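Local coordinates for protein D-glyceraldehyde dehydrogenase (NADP(+)) (PDB 5IZD) that oxidises D-glyceraldehyde to (R)-glycerate with NADP+ in the non-phosphorylated Entner-Doudoroff pathway, working as a homotetramer built as a dimer of dimers, at residues Val94-Glu99 against Lys273-Gly278; Asn119-Glu124 against Ile132-Val137; Gly408-Leu413 against Glu432-Met437. All blocks are in the same frame, centred on the assembly; numbering follows the deposited sequence.

In the fold
Interactions 1 and 3 flank the catalytic region, whereas interaction 2 lies in the hairpin that reaches out to other subunits. Centres of interactions 1 and 3 are 19 Å apart, with about 7 Å between their nearest atoms; from interaction 2 the centres are 43 and 36 Å away. In interaction 1 the N276 side chain is about 4 Å from that of N149, the probable transition-state stabiliser, and about 11 Å from bound NADP. In interaction 3 the L409 side chain is about 3 Å from that of E247, the predicted proton acceptor, and about 13 Å from the cofactor. All three contacts also touch the second subunit.

Interaction 1 (Val94-Glu99 against Lys273-Gly278); sequences VKEAKE and KYWNAG
W275, the first residue to leave helix 262-274, brings its indole up to E96 and E99 of helix 94-112, which receive it in different ways. With CG anti to the backbone N (chi1 -172°), the indole crosses both acids at a slant. E96 reaches out extended, its OE1 over one face of the ring and E96 CG 3.6 Å from W275 CD1, with the carboxylate turned 44° from the ring plane. E99 comes to the edge instead: W275 NE1 donates to E99 OE2 at 3.2 Å. This bond is somewhat bent, and it meets the oxygen from well above the carboxylate plane. W271 and F150 also meet the indole, and T486 of the second subunit packs on it and on both acids.

At N276 the backbone takes over. Its N-H points almost straight at E96 OE2 (3.1 Å, 173°), while E96 OE1 lies 3.0 Å from the same N276 N, so the buried carboxylate sits close against the peptide. In the aldehyde dehydrogenase fold this turn leads from helix 262-274 toward C281, the probable catalytic cysteine, modelled in this entry as a sulfinic acid, so the contact joins the start of that loop to helix 94-112. The N276 side chain lies close to N149, the probable transition-state stabiliser: ND2 donates to Q279 O and, weakly, to N149 O, and N276 CB is 3.6 Å from E96 OE1.

From N276 on, A277 and G278 continue with positive phi, and the backbone bonds A277 N to Y274 O (2.8 Å) and G278 N to W275 O (3.0 Å) close the turn.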
ATOM      1  N   VAL A  94      -6.721 -31.724 -25.376  1.00 33.22           N
ATOM      2  CA  VAL A  94      -5.364 -31.175 -25.637  1.00 33.71           C
ATOM      3  C   VAL A  94      -5.252 -29.635 -25.391  1.00 33.57           C
ATOM      4  O   VAL A  94      -4.314 -29.179 -24.716  1.00 33.38           O
ATOM      5  CB  VAL A  94      -4.799 -31.611 -27.037  1.00 34.67           C
ATOM      6  CG1 VAL A  94      -5.631 -31.074 -28.206  1.00 34.90           C
ATOM      7  CG2 VAL A  94      -3.304 -31.273 -27.180  1.00 35.09           C
ATOM      8  N   LYS A  95      -6.215 -28.849 -25.876  1.00 33.66           N
ATOM      9  CA  LYS A  95      -6.155 -27.400 -25.662  1.00 33.58           C
ATOM     10  C   LYS A  95      -6.264 -27.032 -24.172  1.00 33.18           C
ATOM     11  O   LYS A  95      -5.661 -26.045 -23.728  1.00 33.11           O
ATOM     12  CB  LYS A  95      -7.235 -26.688 -26.508  1.00 33.73           C
ATOM     13  CG  LYS A  95      -6.993 -26.693 -28.024  1.00 34.41           C
ATOM     14  CD  LYS A  95      -7.983 -25.817 -28.801  1.00 34.59           C
ATOM     15  N   GLU A  96      -7.057 -27.792 -23.406  1.00 33.16           N
ATOM     16  CA  GLU A  96      -7.118 -27.624 -21.949  1.00 33.01           C
ATOM     17  C   GLU A  96      -5.821 -28.001 -21.257  1.00 32.90           C
ATOM     18  O   GLU A  96      -5.382 -27.336 -20.304  1.00 32.34           O
ATOM     19  CB  GLU A  96      -8.277 -28.388 -21.329  1.00 33.36           C
ATOM     20  CG  GLU A  96      -9.629 -27.679 -21.470  1.00 33.66           C
ATOM     21  CD  GLU A  96     -10.789 -28.448 -20.806  1.00 33.87           C
ATOM     22  OE1 GLU A  96     -10.600 -28.955 -19.675  1.00 33.88           O
ATOM     23  OE2 GLU A  96     -11.897 -28.563 -21.408  1.00 34.50           O
ATOM     24  N   ALA A  97      -5.194 -29.058 -21.735  1.00 33.15           N
ATOM     25  CA  ALA A  97      -3.902 -29.483 -21.187  1.00 33.39           C
ATOM     26  C   ALA A  97      -2.848 -28.412 -21.495  1.00 33.64           C
ATOM     27  O   ALA A  97      -2.100 -28.028 -20.607  1.00 33.68           O
ATOM     28  CB  ALA A  97      -3.463 -30.860 -21.745  1.00 33.82           C
ATOM     29  N   LYS A  98      -2.800 -27.911 -22.718  1.00 34.42           N
ATOM     30  CA  LYS A  98      -1.818 -26.863 -23.070  1.00 35.25           C
ATOM     31  C   LYS A  98      -2.068 -25.534 -22.300  1.00 34.98           C
ATOM     32  O   LYS A  98      -1.143 -24.926 -21.819  1.00 34.23           O
ATOM     33  CB  LYS A  98      -1.783 -26.630 -24.584  1.00 36.38           C
ATOM     34  CG  LYS A  98      -1.230 -27.821 -25.323  1.00 37.40           C
ATOM     35  CD  LYS A  98      -1.180 -27.634 -26.826  1.00 38.58           C
ATOM     36  CE  LYS A  98      -0.434 -28.812 -27.421  1.00 39.76           C
ATOM     37  NZ  LYS A  98      -0.319 -28.640 -28.879  1.00 40.76           N
ATOM     38  N   GLU A  99      -3.338 -25.161 -22.157  1.00 35.19           N
ATOM     39  CA  GLU A  99      -3.720 -23.981 -21.403  1.00 35.94           C
ATOM     40  C   GLU A  99      -3.304 -24.098 -19.922  1.00 34.56           C
ATOM     41  O   GLU A  99      -2.751 -23.164 -19.366  1.00 33.41           O
ATOM     42  CB  GLU A  99      -5.223 -23.690 -21.602  1.00 37.52           C
ATOM     43  CG  GLU A  99      -5.898 -22.939 -20.510  1.00 39.23           C
ATOM     44  CD  GLU A  99      -7.325 -22.557 -20.873  1.00 41.35           C
ATOM     45  OE1 GLU A  99      -7.704 -21.424 -20.484  1.00 44.34           O
ATOM     46  OE2 GLU A  99      -8.049 -23.376 -21.479  1.00 42.80           O
ATOM     47  N   LYS A 273     -19.693 -23.890 -18.343  1.00 29.07           N
ATOM     48  CA  LYS A 273     -20.238 -25.172 -17.999  1.00 29.31           C
ATOM     49  C   LYS A 273     -19.321 -26.345 -18.360  1.00 29.48           C
ATOM     50  O   LYS A 273     -19.210 -27.299 -17.606  1.00 29.47           O
ATOM     51  CB  LYS A 273     -21.554 -25.420 -18.705  1.00 29.76           C
ATOM     52  CG  LYS A 273     -22.298 -26.663 -18.224  1.00 29.94           C
ATOM     53  CD  LYS A 273     -22.717 -26.598 -16.766  1.00 29.70           C
ATOM     54  CE  LYS A 273     -21.778 -27.309 -15.833  1.00 29.36           C
ATOM     55  NZ  LYS A 273     -22.185 -27.160 -14.422  1.00 29.19           N
ATOM     56  N   TYR A 274     -18.739 -26.320 -19.548  1.00 29.88           N
ATOM     57  CA  TYR A 274     -18.127 -27.532 -20.093  1.00 30.21           C
ATOM     58  C   TYR A 274     -16.649 -27.588 -20.018  1.00 30.03           C
ATOM     59  O   TYR A 274     -16.095 -28.665 -20.204  1.00 30.22           O
ATOM     60  CB  TYR A 274     -18.613 -27.835 -21.537  1.00 30.74           C
ATOM     61  CG  TYR A 274     -20.087 -27.893 -21.610  1.00 31.06           C
ATOM     62  CD1 TYR A 274     -20.802 -28.754 -20.769  1.00 31.16           C
ATOM     63  CD2 TYR A 274     -20.801 -27.079 -22.484  1.00 31.35           C
ATOM     64  CE1 TYR A 274     -22.187 -28.819 -20.821  1.00 31.55           C
ATOM     65  CE2 TYR A 274     -22.166 -27.145 -22.556  1.00 31.71           C
ATOM     66  CZ  TYR A 274     -22.876 -27.986 -21.723  1.00 31.84           C
ATOM     67  OH  TYR A 274     -24.281 -28.040 -21.768  1.00 32.28           O
ATOM     68  N   TRP A 275     -15.989 -26.486 -19.727  1.00 29.87           N
ATOM     69  CA  TRP A 275     -14.546 -26.504 -19.530  1.00 30.06           C
ATOM     70  C   TRP A 275     -14.256 -27.444 -18.395  1.00 29.53           C
ATOM     71  O   TRP A 275     -14.951 -27.423 -17.387  1.00 28.94           O
ATOM     72  CB  TRP A 275     -14.056 -25.132 -19.227  1.00 30.13           C
ATOM     73  CG  TRP A 275     -12.579 -24.861 -19.152  1.00 30.66           C
ATOM     74  CD1 TRP A 275     -11.640 -24.976 -20.167  1.00 31.28           C
ATOM     75  CD2 TRP A 275     -11.873 -24.339 -18.026  1.00 30.54           C
ATOM     76  NE1 TRP A 275     -10.411 -24.530 -19.728  1.00 31.31           N
ATOM     77  CE2 TRP A 275     -10.532 -24.113 -18.428  1.00 30.72           C
ATOM     78  CE3 TRP A 275     -12.249 -23.999 -16.722  1.00 30.41           C
ATOM     79  CZ2 TRP A 275      -9.578 -23.573 -17.571  1.00 30.45           C
ATOM     80  CZ3 TRP A 275     -11.271 -23.438 -15.849  1.00 29.99           C
ATOM     81  CH2 TRP A 275      -9.966 -23.246 -16.286  1.00 30.10           C
ATOM     82  N   ASN A 276     -13.345 -28.382 -18.669  1.00 29.66           N
ATOM     83  CA  ASN A 276     -12.981 -29.436 -17.720  1.00 29.53           C
ATOM     84  C   ASN A 276     -14.195 -30.249 -17.282  1.00 29.44           C
ATOM     85  O   ASN A 276     -14.270 -30.716 -16.147  1.00 29.05           O
ATOM     86  CB  ASN A 276     -12.262 -28.841 -16.487  1.00 29.35           C
ATOM     87  CG  ASN A 276     -11.323 -29.851 -15.831  1.00 29.69           C
ATOM     88  OD1 ASN A 276     -10.873 -30.793 -16.480  1.00 30.07           O
ATOM     89  ND2 ASN A 276     -11.073 -29.693 -14.533  1.00 29.44           N
ATOM     90  N   ALA A 277     -15.145 -30.436 -18.206  1.00 29.73           N
ATOM     91  CA  ALA A 277     -16.384 -31.155 -17.918  1.00 30.03           C
ATOM     92  C   ALA A 277     -17.182 -30.622 -16.672  1.00 29.84           C
ATOM     93  O   ALA A 277     -17.869 -31.407 -15.996  1.00 29.89           O
ATOM     94  CB  ALA A 277     -16.100 -32.637 -17.761  1.00 30.32           C
ATOM     95  N   GLY A 278     -17.010 -29.326 -16.364  1.00 29.55           N
ATOM     96  CA  GLY A 278     -17.695 -28.661 -15.281  1.00 29.36           C
ATOM     97  C   GLY A 278     -17.034 -28.887 -13.942  1.00 29.06           C
ATOM     98  O   GLY A 278     -17.595 -28.498 -12.899  1.00 28.88           O
TER

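Interaction 2 (Asn119-Glu124 against Ile132-Val137)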
ATOM      1  N   ASN A 119       7.172  -5.396   0.995  1.00 32.74           N
ATOM      2  CA  ASN A 119       7.763  -4.633   2.067  1.00 33.32           C
ATOM      3  C   ASN A 119       7.019  -4.749   3.392  1.00 32.04           C
ATOM      4  O   ASN A 119       5.824  -4.859   3.427  1.00 30.70           O
ATOM      5  CB  ASN A 119       7.799  -3.128   1.639  1.00 34.81           C
ATOM      6  CG  ASN A 119       6.396  -2.529   1.297  1.00 36.46           C
ATOM      7  OD1 ASN A 119       5.936  -2.535   0.112  1.00 37.51           O
ATOM      8  ND2 ASN A 119       5.740  -1.896   2.326  1.00 37.60           N
ATOM      9  N   GLY A 120       7.770  -4.630   4.484  1.00 31.97           N
ATOM     10  CA  GLY A 120       7.223  -4.329   5.797  1.00 31.63           C
ATOM     11  C   GLY A 120       6.965  -2.808   5.944  1.00 32.02           C
ATOM     12  O   GLY A 120       7.000  -2.044   4.937  1.00 31.18           O
ATOM     13  N   GLU A 121       6.742  -2.363   7.184  1.00 32.45           N
ATOM     14  CA  GLU A 121       6.345  -0.978   7.417  1.00 33.80           C
ATOM     15  C   GLU A 121       7.096  -0.434   8.643  1.00 33.46           C
ATOM     16  O   GLU A 121       7.555  -1.213   9.523  1.00 32.67           O
ATOM     17  CB  GLU A 121       4.803  -0.850   7.533  1.00 34.76           C
ATOM     18  CG  GLU A 121       4.123  -1.388   6.291  1.00 36.01           C
ATOM     19  CD  GLU A 121       2.690  -0.992   6.039  1.00 38.24           C
ATOM     20  OE1 GLU A 121       2.034  -0.202   6.784  1.00 39.88           O
ATOM     21  OE2 GLU A 121       2.193  -1.492   4.996  1.00 39.80           O
ATOM     22  N   VAL A 122       7.252   0.884   8.652  1.00 33.44           N
ATOM     23  CA  VAL A 122       7.781   1.617   9.816  1.00 33.60           C
ATOM     24  C   VAL A 122       6.688   2.575  10.226  1.00 33.68           C
ATOM     25  O   VAL A 122       6.214   3.390   9.398  1.00 33.19           O
ATOM     26  CB  VAL A 122       9.020   2.434   9.493  1.00 34.35           C
ATOM     27  CG1 VAL A 122       9.551   3.102  10.776  1.00 35.22           C
ATOM     28  CG2 VAL A 122      10.120   1.584   8.924  1.00 34.71           C
ATOM     29  N   VAL A 123       6.257   2.485  11.480  1.00 33.99           N
ATOM     30  CA  VAL A 123       5.248   3.411  11.982  1.00 34.31           C
ATOM     31  C   VAL A 123       5.736   4.201  13.175  1.00 33.50           C
ATOM     32  O   VAL A 123       6.588   3.802  13.907  1.00 32.40           O
ATOM     33  CB  VAL A 123       3.831   2.780  12.171  1.00 35.05           C
ATOM     34  CG1 VAL A 123       3.530   1.828  11.009  1.00 36.38           C
ATOM     35  CG2 VAL A 123       3.656   2.028  13.451  1.00 35.35           C
ATOM     36  N   GLU A 124       5.194   5.398  13.291  1.00 33.99           N
ATOM     37  CA  GLU A 124       5.410   6.271  14.459  1.00 33.97           C
ATOM     38  C   GLU A 124       5.188   5.522  15.782  1.00 33.30           C
ATOM     39  O   GLU A 124       4.208   4.820  15.902  1.00 32.91           O
ATOM     40  CB  GLU A 124       4.443   7.466  14.396  1.00 34.88           C
ATOM     41  CG  GLU A 124       5.075   8.718  13.878  1.00 35.99           C
ATOM     42  CD  GLU A 124       4.093   9.899  13.952  1.00 37.21           C
ATOM     43  OE1 GLU A 124       4.308  10.867  14.738  1.00 37.42           O
ATOM     44  OE2 GLU A 124       3.091   9.835  13.195  1.00 37.38           O
ATOM     45  N   ILE A 132       7.968   1.831  15.605  1.00 30.23           N
ATOM     46  CA  ILE A 132       7.457   0.466  15.532  1.00 30.20           C
ATOM     47  C   ILE A 132       7.803  -0.105  14.140  1.00 30.30           C
ATOM     48  O   ILE A 132       7.342   0.390  13.129  1.00 29.72           O
ATOM     49  CB  ILE A 132       5.959   0.455  15.840  1.00 29.95           C
ATOM     50  CG1 ILE A 132       5.719   0.997  17.240  1.00 30.11           C
ATOM     51  CG2 ILE A 132       5.392  -0.978  15.732  1.00 29.78           C
ATOM     52  CD1 ILE A 132       4.251   1.223  17.532  1.00 30.14           C
ATOM     53  N   PHE A 133       8.665  -1.107  14.104  1.00 31.15           N
ATOM     54  CA  PHE A 133       9.095  -1.709  12.852  1.00 31.61           C
ATOM     55  C   PHE A 133       8.203  -2.917  12.596  1.00 32.04           C
ATOM     56  O   PHE A 133       8.063  -3.825  13.444  1.00 32.12           O
ATOM     57  CB  PHE A 133      10.572  -2.074  12.915  1.00 32.20           C
ATOM     58  CG  PHE A 133      11.457  -0.901  13.125  1.00 32.75           C
ATOM     59  CD1 PHE A 133      11.779  -0.068  12.073  1.00 33.29           C
ATOM     60  CD2 PHE A 133      11.869  -0.528  14.408  1.00 33.25           C
ATOM     61  CE1 PHE A 133      12.534   1.087  12.283  1.00 33.64           C
ATOM     62  CE2 PHE A 133      12.670   0.583  14.608  1.00 33.67           C
ATOM     63  CZ  PHE A 133      13.000   1.401  13.534  1.00 33.80           C
ATOM     64  N   GLN A 134       7.592  -2.966  11.424  1.00 32.49           N
ATOM     65  CA  GLN A 134       6.785  -4.149  11.093  1.00 32.61           C
ATOM     66  C   GLN A 134       7.422  -4.944   9.990  1.00 31.95           C
ATOM     67  O   GLN A 134       7.446  -4.504   8.887  1.00 31.60           O
ATOM     68  CB  GLN A 134       5.378  -3.697  10.764  1.00 33.97           C
ATOM     69  CG  GLN A 134       4.768  -2.999  11.966  1.00 35.57           C
ATOM     70  CD  GLN A 134       3.420  -2.437  11.714  1.00 37.78           C
ATOM     71  OE1 GLN A 134       3.170  -1.809  10.688  1.00 40.72           O
ATOM     72  NE2 GLN A 134       2.520  -2.645  12.654  1.00 39.30           N
ATOM     73  N   TYR A 135       7.942  -6.123  10.307  1.00 31.52           N
ATOM     74  CA  TYR A 135       8.632  -6.963   9.328  1.00 31.91           C
ATOM     75  C   TYR A 135       7.656  -7.999   8.785  1.00 31.41           C
ATOM     76  O   TYR A 135       6.755  -8.406   9.490  1.00 31.80           O
ATOM     77  CB  TYR A 135       9.790  -7.742   9.970  1.00 32.18           C
ATOM     78  CG  TYR A 135      11.030  -6.968  10.265  1.00 32.79           C
ATOM     79  CD1 TYR A 135      11.009  -5.603  10.454  1.00 32.72           C
ATOM     80  CD2 TYR A 135      12.264  -7.616  10.377  1.00 33.44           C
ATOM     81  CE1 TYR A 135      12.153  -4.915  10.745  1.00 33.40           C
ATOM     82  CE2 TYR A 135      13.420  -6.901  10.669  1.00 34.18           C
ATOM     83  CZ  TYR A 135      13.346  -5.549  10.854  1.00 33.68           C
ATOM     84  OH  TYR A 135      14.416  -4.760  11.153  1.00 34.75           O
ATOM     85  N   LYS A 136       7.870  -8.437   7.563  1.00 31.36           N
ATOM     86  CA  LYS A 136       7.090  -9.504   6.971  1.00 30.98           C
ATOM     87  C   LYS A 136       8.046 -10.678   6.822  1.00 30.41           C
ATOM     88  O   LYS A 136       9.094 -10.522   6.186  1.00 30.70           O
ATOM     89  CB  LYS A 136       6.524  -9.039   5.655  1.00 32.15           C
ATOM     90  CG  LYS A 136       5.185  -8.383   5.863  1.00 33.75           C
ATOM     91  CD  LYS A 136       4.568  -7.863   4.603  1.00 35.66           C
ATOM     92  CE  LYS A 136       3.407  -7.006   5.034  1.00 36.78           C
ATOM     93  NZ  LYS A 136       2.735  -6.403   3.871  1.00 38.63           N
ATOM     94  N   VAL A 137       7.727 -11.802   7.484  1.00 29.41           N
ATOM     95  CA  VAL A 137       8.620 -12.954   7.577  1.00 29.11           C
ATOM     96  C   VAL A 137       7.834 -14.239   7.206  1.00 28.72           C
ATOM     97  O   VAL A 137       6.628 -14.285   7.376  1.00 27.99           O
ATOM     98  CB  VAL A 137       9.208 -13.125   8.982  1.00 29.19           C
ATOM     99  CG1 VAL A 137      10.077 -11.960   9.348  1.00 29.53           C
ATOM    100  CG2 VAL A 137       8.137 -13.318  10.034  1.00 28.87           C
TER
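V123 has CG1 anti to its carbonyl carbon and CG2 wedged between the backbone N and the carbonyl carbon (chi1 -40°), which lays CG2 against I132 CB at 3.7 Å. Q134 sets CG anti to its own carbonyl carbon (chi1 -61°) and then runs extended, carrying its amide across to strand 120-124, where Q134 OE1 lies 3.7 Å from V123 CG1 and equally near E121 CB. These four residues share one face of the sheet. On the other face V122 and F133 stand side by side, pointing the same way, and V122 CG1 and CG2 touch F133 CE1 and CD1 obliquely.

The strands run antiparallel as a beta hairpin. E121 and Q134 form one hydrogen-bonded pair, with Q134 N to E121 O at 2.6 Å; V123 and I132 form the next, where V123 N reaches I132 O at 2.9 Å in a nearly straight bond (177°). V122 and F133 are the non-hydrogen-bonded pair between them. At G120 the CA comes within 3.1 Å of Q134 O, and a side chain there would collide with that carbonyl.

The K136 chain lies along N119 O, with only a weak bond from NZ; its stronger partner is Y462 OH of the second subunit. The same Y462 OH also bonds E121 OE2, which K461 of that subunit meets in a salt bridge. Within the chain, strand 468-476 flanks strand 130-145 on the side away from strand 120-124, with N472 taking Q134 NE2, while G120 to V122 pair antiparallel with a strand of the third subunit, continuing the sheet across the tetramer interface.

Interaction 3 (Gly408-Leu413 against Glu432-Met437); sequences GLASYL and ELYVNM
Y412 and Y434 lie side by side on one face of the sheet, forming the close-packed middle of the contact. Their ring planes are only 20° apart but slid past each other, with centroids 5.2 Å apart, so there is little overlap; the touching is done by Y412 CE2 against Y434 CD2 and by Y412 CD2 against Y434 CB, both at 3.5 Å. Y412 OH is hydrogen-bonded to I282 O. Y434 OH donates to E432 OE2 at 2.9 Å, and E432 OE1 is taken by H447, so both carboxylate oxygens are bonded. The Y434 ring is also met by Y474 of the second subunit; with an alanine here, E432 OE2 would probably lose its hydroxyl mate and a gap would open beside the Y412 ring.

On the other face, S411 OG sits between its backbone N and carbonyl carbon (chi1 64°), a rotation that lets it donate to E432 O at 2.8 Å and bear on L433 CD1 at 3.3 Å. That same methyl also rests on L413 CB. Between the strands, Y434 N to S411 O and L413 N to Y434 O continue the parallel ladder.

Packing slackens toward N436, which is partly exposed and has left the strand; there N436 N still reaches L413 O at 3.0 Å, while its amide turns to T415.

Strand 410-414, helix 418-427 and strand 432-435 follow one another as a beta-alpha-beta unit with parallel strands, the helix packing on L413, L433 and V435. Strand 432-435 is outermost in this chain's sheet, and a strand of the second subunit pairs parallel with it, so the sheet of the aldehyde dehydrogenase catalytic domain continues across the interface.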
ATOM      1  N   GLY A 408     -20.221 -18.917  -2.463  1.00 28.89           N
ATOM      2  CA  GLY A 408     -19.840 -17.541  -2.725  1.00 28.44           C
ATOM      3  C   GLY A 408     -18.566 -17.228  -3.478  1.00 28.03           C
ATOM      4  O   GLY A 408     -17.873 -16.179  -3.220  1.00 27.60           O
ATOM      5  N   LEU A 409     -18.203 -18.084  -4.420  1.00 27.74           N
ATOM      6  CA  LEU A 409     -16.945 -17.842  -5.104  1.00 27.51           C
ATOM      7  C   LEU A 409     -17.179 -17.061  -6.411  1.00 27.33           C
ATOM      8  O   LEU A 409     -17.227 -15.816  -6.355  1.00 27.49           O
ATOM      9  CB  LEU A 409     -16.137 -19.112  -5.197  1.00 27.65           C
ATOM     10  CG  LEU A 409     -14.875 -19.232  -6.057  1.00 27.86           C
ATOM     11  CD1 LEU A 409     -14.013 -18.032  -6.009  1.00 27.90           C
ATOM     12  CD2 LEU A 409     -14.072 -20.474  -5.661  1.00 27.75           C
ATOM     13  N   ALA A 410     -17.415 -17.728  -7.539  1.00 26.98           N
ATOM     14  CA  ALA A 410     -17.557 -17.012  -8.821  1.00 26.82           C
ATOM     15  C   ALA A 410     -18.992 -16.755  -9.213  1.00 26.87           C
ATOM     16  O   ALA A 410     -19.917 -17.350  -8.655  1.00 26.84           O
ATOM     17  CB  ALA A 410     -16.885 -17.802  -9.918  1.00 26.93           C
ATOM     18  N   SER A 411     -19.152 -15.864 -10.184  1.00 26.79           N
ATOM     19  CA  SER A 411     -20.442 -15.487 -10.706  1.00 27.08           C
ATOM     20  C   SER A 411     -20.211 -14.781 -12.058  1.00 27.17           C
ATOM     21  O   SER A 411     -19.083 -14.334 -12.318  1.00 26.93           O
ATOM     22  CB  SER A 411     -21.184 -14.563  -9.695  1.00 27.18           C
ATOM     23  OG  SER A 411     -20.470 -13.357  -9.531  1.00 26.98           O
ATOM     24  N   TYR A 412     -21.255 -14.748 -12.899  1.00 27.51           N
ATOM     25  CA  TYR A 412     -21.189 -14.269 -14.285  1.00 27.79           C
ATOM     26  C   TYR A 412     -22.405 -13.421 -14.581  1.00 28.37           C
ATOM     27  O   TYR A 412     -23.518 -13.786 -14.195  1.00 28.56           O
ATOM     28  CB  TYR A 412     -21.117 -15.422 -15.317  1.00 27.88           C
ATOM     29  CG  TYR A 412     -19.931 -16.344 -15.092  1.00 27.41           C
ATOM     30  CD1 TYR A 412     -20.026 -17.388 -14.218  1.00 27.16           C
ATOM     31  CD2 TYR A 412     -18.734 -16.162 -15.771  1.00 27.31           C
ATOM     32  CE1 TYR A 412     -18.950 -18.256 -13.993  1.00 26.81           C
ATOM     33  CE2 TYR A 412     -17.614 -17.010 -15.529  1.00 26.96           C
ATOM     34  CZ  TYR A 412     -17.726 -18.041 -14.632  1.00 26.66           C
ATOM     35  OH  TYR A 412     -16.659 -18.843 -14.323  1.00 26.26           O
ATOM     36  N   LEU A 413     -22.202 -12.329 -15.297  1.00 28.67           N
ATOM     37  CA  LEU A 413     -23.308 -11.411 -15.626  1.00 29.43           C
ATOM     38  C   LEU A 413     -23.149 -10.903 -17.056  1.00 30.00           C
ATOM     39  O   LEU A 413     -22.088 -10.378 -17.365  1.00 30.10           O
ATOM     40  CB  LEU A 413     -23.244 -10.213 -14.664  1.00 29.26           C
ATOM     41  CG  LEU A 413     -24.202  -9.039 -14.927  1.00 29.89           C
ATOM     42  CD1 LEU A 413     -25.652  -9.469 -14.828  1.00 30.32           C
ATOM     43  CD2 LEU A 413     -23.875  -7.908 -13.947  1.00 29.71           C
ATOM     44  N   GLU A 432     -15.796 -13.444  -6.984  1.00 27.16           N
ATOM     45  CA  GLU A 432     -15.507 -13.065  -8.371  1.00 27.60           C
ATOM     46  C   GLU A 432     -16.779 -12.859  -9.182  1.00 27.81           C
ATOM     47  O   GLU A 432     -17.681 -13.714  -9.168  1.00 27.52           O
ATOM     48  CB  GLU A 432     -14.611 -14.098  -9.078  1.00 28.02           C
ATOM     49  CG  GLU A 432     -13.345 -14.400  -8.320  1.00 28.20           C
ATOM     50  CD  GLU A 432     -12.463 -15.447  -8.955  1.00 28.67           C
ATOM     51  OE1 GLU A 432     -11.260 -15.389  -8.617  1.00 28.91           O
ATOM     52  OE2 GLU A 432     -12.932 -16.382  -9.695  1.00 29.48           O
ATOM     53  N   LEU A 433     -16.877 -11.684  -9.839  1.00 28.06           N
ATOM     54  CA  LEU A 433     -17.952 -11.416 -10.773  1.00 28.61           C
ATOM     55  C   LEU A 433     -17.325 -11.195 -12.157  1.00 28.86           C
ATOM     56  O   LEU A 433     -16.555 -10.270 -12.337  1.00 29.18           O
ATOM     57  CB  LEU A 433     -18.820 -10.237 -10.299  1.00 28.99           C
ATOM     58  CG  LEU A 433     -19.925  -9.768 -11.244  1.00 29.63           C
ATOM     59  CD1 LEU A 433     -21.031 -10.786 -11.457  1.00 29.83           C
ATOM     60  CD2 LEU A 433     -20.490  -8.453 -10.740  1.00 30.19           C
ATOM     61  N   TYR A 434     -17.660 -12.036 -13.120  1.00 29.03           N
ATOM     62  CA  TYR A 434     -17.221 -11.918 -14.494  1.00 29.38           C
ATOM     63  C   TYR A 434     -18.347 -11.252 -15.307  1.00 29.71           C
ATOM     64  O   TYR A 434     -19.475 -11.762 -15.450  1.00 30.01           O
ATOM     65  CB  TYR A 434     -16.839 -13.317 -15.072  1.00 29.70           C
ATOM     66  CG  TYR A 434     -15.636 -13.951 -14.394  1.00 29.69           C
ATOM     67  CD1 TYR A 434     -14.330 -13.650 -14.797  1.00 29.87           C
ATOM     68  CD2 TYR A 434     -15.802 -14.874 -13.350  1.00 29.78           C
ATOM     69  CE1 TYR A 434     -13.224 -14.210 -14.163  1.00 29.74           C
ATOM     70  CE2 TYR A 434     -14.706 -15.450 -12.715  1.00 29.53           C
ATOM     71  CZ  TYR A 434     -13.419 -15.086 -13.109  1.00 29.67           C
ATOM     72  OH  TYR A 434     -12.332 -15.662 -12.473  1.00 29.72           O
ATOM     73  N   VAL A 435     -18.030 -10.094 -15.855  1.00 29.61           N
ATOM     74  CA  VAL A 435     -19.000  -9.235 -16.509  1.00 29.82           C
ATOM     75  C   VAL A 435     -18.654  -9.207 -17.971  1.00 29.93           C
ATOM     76  O   VAL A 435     -17.635  -8.653 -18.348  1.00 29.79           O
ATOM     77  CB  VAL A 435     -18.915  -7.791 -15.955  1.00 29.89           C
ATOM     78  CG1 VAL A 435     -19.893  -6.892 -16.699  1.00 30.55           C
ATOM     79  CG2 VAL A 435     -19.178  -7.767 -14.452  1.00 29.54           C
ATOM     80  N   ASN A 436     -19.535  -9.802 -18.776  1.00 30.21           N
ATOM     81  CA  ASN A 436     -19.441  -9.873 -20.238  1.00 30.63           C
ATOM     82  C   ASN A 436     -18.164 -10.561 -20.715  1.00 30.36           C
ATOM     83  O   ASN A 436     -17.620 -10.255 -21.780  1.00 30.65           O
ATOM     84  CB  ASN A 436     -19.640  -8.493 -20.880  1.00 31.18           C
ATOM     85  CG  ASN A 436     -20.991  -7.909 -20.556  1.00 31.55           C
ATOM     86  OD1 ASN A 436     -22.053  -8.574 -20.596  1.00 31.71           O
ATOM     87  ND2 ASN A 436     -20.971  -6.662 -20.243  1.00 31.88           N
ATOM     88  N   MET A 437     -17.723 -11.538 -19.940  1.00 29.89           N
ATOM     89  CA  MET A 437     -16.524 -12.283 -20.284  1.00 29.84           C
ATOM     90  C   MET A 437     -16.429 -13.556 -19.454  1.00 29.51           C
ATOM     91  O   MET A 437     -17.026 -13.642 -18.410  1.00 28.92           O
ATOM     92  CB  MET A 437     -15.273 -11.446 -20.043  1.00 29.78           C
ATOM     93  CG  MET A 437     -14.995 -11.054 -18.591  1.00 29.31           C
ATOM     94  SD  MET A 437     -13.433 -10.128 -18.384  1.00 29.42           S
ATOM     95  CE  MET A 437     -12.269 -11.500 -18.239  1.00 29.04           C
TER